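Local coordinates for protein putative cytochrome P450 120 (Synechocystis sp., PDB 2VE3) that binds heme and retinoic acid and probably acts as a cytochrome P450 monooxygenase, inserting oxygen from molecular oxygen into its substrate, at residues K54-I59 with G339-Y344. Sequence-based numbering, arbitrary orientation.
Sequences KNVIFI and GWLVSY. With HEM (protoporphyrin IX containing Fe), chain C.
Val56 to Ile59 run parallel to Leu341 to Tyr344, joined by a ladder of four backbone hydrogen bonds: Leu341 N to Asn55 O, Ile57 N to Leu341 O, Ser343 N to Ile57 O and Ile59 N to Ser343 O, the last nearly straight. The short strand axes cross at 33°, as expected of twisted strands, and Val56 CA adds a CA-H...O contact to Leu341 O at 3.2 Å. At the start of the ladder, Trp340 lies with one face under Asn55, whose CB sits 3.8 Å from the centroid of the six-membered ring in a CH-pi contact. The Asn55 amide is turned 61° from the indole plane, while its OD1 accepts a hydrogen bond from Arg50. Ile57 CG1 meets the indole at its edge, 3.9 Å from Trp340 CE3. An alanine in place of Trp340 would probably leave Asn55 CB and Ile57 CG1 without their aromatic partner and open a gap at this end of the sheet. Ile57, Val342, Ile59 and Tyr344 share one face of the sheet. Here Ile59 points CG1 between its backbone N and carbonyl carbon (chi1 62°), and CD1 comes within 3.6 Å of Val342 CG1, beside helix 62-68. On this face too, Tyr344 OH donates a 2.6 Å hydrogen bond to heme O1A, which lies in the plane of the ring. The other face carries Val56, Phe58, Leu341 and Ser343. There Ser343 CB stands almost over the centre of the Phe58 ring, while its OG is hydrogen-bonded to Gln345 and Gly321 O. The parallel pair, central to the mixed sheet of the P450 fold, thus contributes one residue to each of two ligand pockets: Phe58 touches retinoic acid from one strand, and Tyr344 on the other helps hold a heme propionate whose negative charge its hydroxyl probably stabilises.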
# COMPACT_ATOMS: atom_id res chain seq x y z
N LYS A 54 -14.22 18.97 -1.92
CA LYS A 54 -15.32 18.00 -2.05
C LYS A 54 -15.96 17.62 -0.71
O LYS A 54 -15.27 17.41 0.29
CB LYS A 54 -14.87 16.69 -2.73
CG LYS A 54 -14.18 16.85 -4.07
CD LYS A 54 -15.17 16.95 -5.22
CE LYS A 54 -14.54 17.64 -6.39
NZ LYS A 54 -13.12 17.22 -6.55
N ASN A 55 -17.28 17.51 -0.72
CA ASN A 55 -18.05 16.96 0.39
C ASN A 55 -17.85 15.45 0.43
O ASN A 55 -18.05 14.77 -0.58
CB ASN A 55 -19.53 17.31 0.20
CG ASN A 55 -19.78 18.82 0.21
OD1 ASN A 55 -19.03 19.59 0.84
ND2 ASN A 55 -20.83 19.25 -0.47
N VAL A 56 -17.42 14.95 1.59
CA VAL A 56 -17.02 13.54 1.72
C VAL A 56 -17.73 12.86 2.90
O VAL A 56 -17.78 13.42 3.99
CB VAL A 56 -15.47 13.38 1.87
CG1 VAL A 56 -15.02 11.91 1.71
CG2 VAL A 56 -14.69 14.27 0.84
N ILE A 57 -18.27 11.67 2.66
CA ILE A 57 -18.85 10.84 3.73
C ILE A 57 -17.87 9.71 4.04
O ILE A 57 -17.49 8.96 3.15
CB ILE A 57 -20.25 10.27 3.34
CG1 ILE A 57 -21.20 11.41 2.96
CG2 ILE A 57 -20.83 9.42 4.48
CD1 ILE A 57 -22.62 10.98 2.61
N PHE A 58 -17.44 9.63 5.30
CA PHE A 58 -16.58 8.53 5.76
C PHE A 58 -17.43 7.39 6.35
O PHE A 58 -18.26 7.60 7.24
CB PHE A 58 -15.61 9.04 6.82
CG PHE A 58 -14.37 9.74 6.27
CD1 PHE A 58 -13.10 9.32 6.67
CD2 PHE A 58 -14.47 10.82 5.40
CE1 PHE A 58 -11.95 9.96 6.19
CE2 PHE A 58 -13.33 11.46 4.92
CZ PHE A 58 -12.07 11.03 5.32
N ILE A 59 -17.19 6.18 5.84
CA ILE A 59 -17.84 4.96 6.31
C ILE A 59 -16.78 3.91 6.63
O ILE A 59 -15.63 4.02 6.17
CB ILE A 59 -18.81 4.38 5.24
CG1 ILE A 59 -18.05 4.00 3.95
CG2 ILE A 59 -19.96 5.35 4.99
CD1 ILE A 59 -18.88 3.27 2.90
N GLY A 339 -22.66 12.97 -6.59
CA GLY A 339 -21.55 13.91 -6.79
C GLY A 339 -20.71 14.18 -5.55
O GLY A 339 -19.62 14.76 -5.63
N TRP A 340 -21.23 13.79 -4.39
CA TRP A 340 -20.45 13.82 -3.17
C TRP A 340 -19.53 12.61 -3.23
O TRP A 340 -19.79 11.67 -3.99
CB TRP A 340 -21.36 13.67 -1.95
CG TRP A 340 -22.13 14.88 -1.53
CD1 TRP A 340 -22.72 15.82 -2.34
CD2 TRP A 340 -22.47 15.23 -0.19
NE1 TRP A 340 -23.36 16.77 -1.56
CE2 TRP A 340 -23.23 16.42 -0.24
CE3 TRP A 340 -22.18 14.67 1.06
CZ2 TRP A 340 -23.72 17.05 0.91
CZ3 TRP A 340 -22.65 15.29 2.20
CH2 TRP A 340 -23.41 16.47 2.12
N LEU A 341 -18.46 12.64 -2.43
CA LEU A 341 -17.56 11.51 -2.30
C LEU A 341 -17.83 10.66 -1.06
O LEU A 341 -18.29 11.17 -0.04
CB LEU A 341 -16.11 11.99 -2.23
CG LEU A 341 -15.24 12.07 -3.47
CD1 LEU A 341 -15.95 12.71 -4.65
CD2 LEU A 341 -13.96 12.81 -3.11
N VAL A 342 -17.53 9.37 -1.17
CA VAL A 342 -17.53 8.45 -0.05
C VAL A 342 -16.10 7.96 0.11
O VAL A 342 -15.40 7.69 -0.88
CB VAL A 342 -18.45 7.22 -0.32
CG1 VAL A 342 -18.50 6.28 0.88
CG2 VAL A 342 -19.84 7.66 -0.69
N SER A 343 -15.65 7.86 1.37
CA SER A 343 -14.36 7.27 1.69
C SER A 343 -14.53 6.06 2.59
O SER A 343 -15.16 6.16 3.65
CB SER A 343 -13.46 8.28 2.41
OG SER A 343 -12.20 7.70 2.72
N TYR A 344 -13.96 4.93 2.18
CA TYR A 344 -14.03 3.72 2.98
C TYR A 344 -12.72 3.62 3.75
O TYR A 344 -11.64 3.71 3.17
CB TYR A 344 -14.34 2.47 2.12
CG TYR A 344 -13.18 1.93 1.31
CD1 TYR A 344 -12.35 0.92 1.81
CD2 TYR A 344 -12.92 2.40 0.02
CE1 TYR A 344 -11.27 0.41 1.05
CE2 TYR A 344 -11.87 1.91 -0.74
CZ TYR A 344 -11.04 0.92 -0.21
OH TYR A 344 -10.02 0.44 -0.96
CHA HEM C . -4.98 -0.75 -5.33
CHB HEM C . -3.49 -1.73 -0.80
CHC HEM C . 0.81 -3.23 -2.52
CHD HEM C . -0.44 -1.75 -6.94
C1A HEM C . -4.98 -0.90 -3.95
C2A HEM C . -6.07 -0.61 -3.03
C3A HEM C . -5.65 -0.90 -1.78
C4A HEM C . -4.29 -1.35 -1.87
CMA HEM C . -6.44 -0.76 -0.47
CAA HEM C . -7.48 -0.12 -3.45
CBA HEM C . -7.61 1.40 -3.42
CGA HEM C . -8.96 1.75 -4.01
O1A HEM C . -9.99 1.35 -3.39
O2A HEM C . -9.00 2.43 -5.08
C1B HEM C . -2.21 -2.26 -0.88
C2B HEM C . -1.45 -2.83 0.22
C3B HEM C . -0.26 -3.25 -0.26
C4B HEM C . -0.24 -2.95 -1.67
CMB HEM C . -1.95 -2.92 1.68
CAB HEM C . 0.94 -3.91 0.49
CBB HEM C . 0.79 -4.76 1.52
C1C HEM C . 0.85 -3.01 -3.88
C2C HEM C . 1.92 -3.39 -4.78
C3C HEM C . 1.58 -2.98 -6.01
C4C HEM C . 0.28 -2.31 -5.91
CMC HEM C . 3.20 -4.16 -4.37
CAC HEM C . 2.38 -3.19 -7.33
CBC HEM C . 3.50 -2.52 -7.63
C1D HEM C . -1.73 -1.26 -6.90
C2D HEM C . -2.37 -0.57 -7.98
C3D HEM C . -3.79 -0.25 -7.49
C4D HEM C . -3.87 -0.81 -6.15
CMD HEM C . -1.75 -0.22 -9.36
CAD HEM C . -4.91 0.49 -8.25
CBD HEM C . -5.95 -0.55 -8.69
CGD HEM C . -7.06 0.11 -9.46
O1D HEM C . -7.84 -0.64 -10.10
O2D HEM C . -7.19 1.37 -9.47
NA HEM C . -3.92 -1.34 -3.20
NB HEM C . -1.44 -2.34 -2.02
NC HEM C . -0.13 -2.35 -4.59
ND HEM C . -2.64 -1.40 -5.84
FE HEM C . -2.10 -2.15 -3.94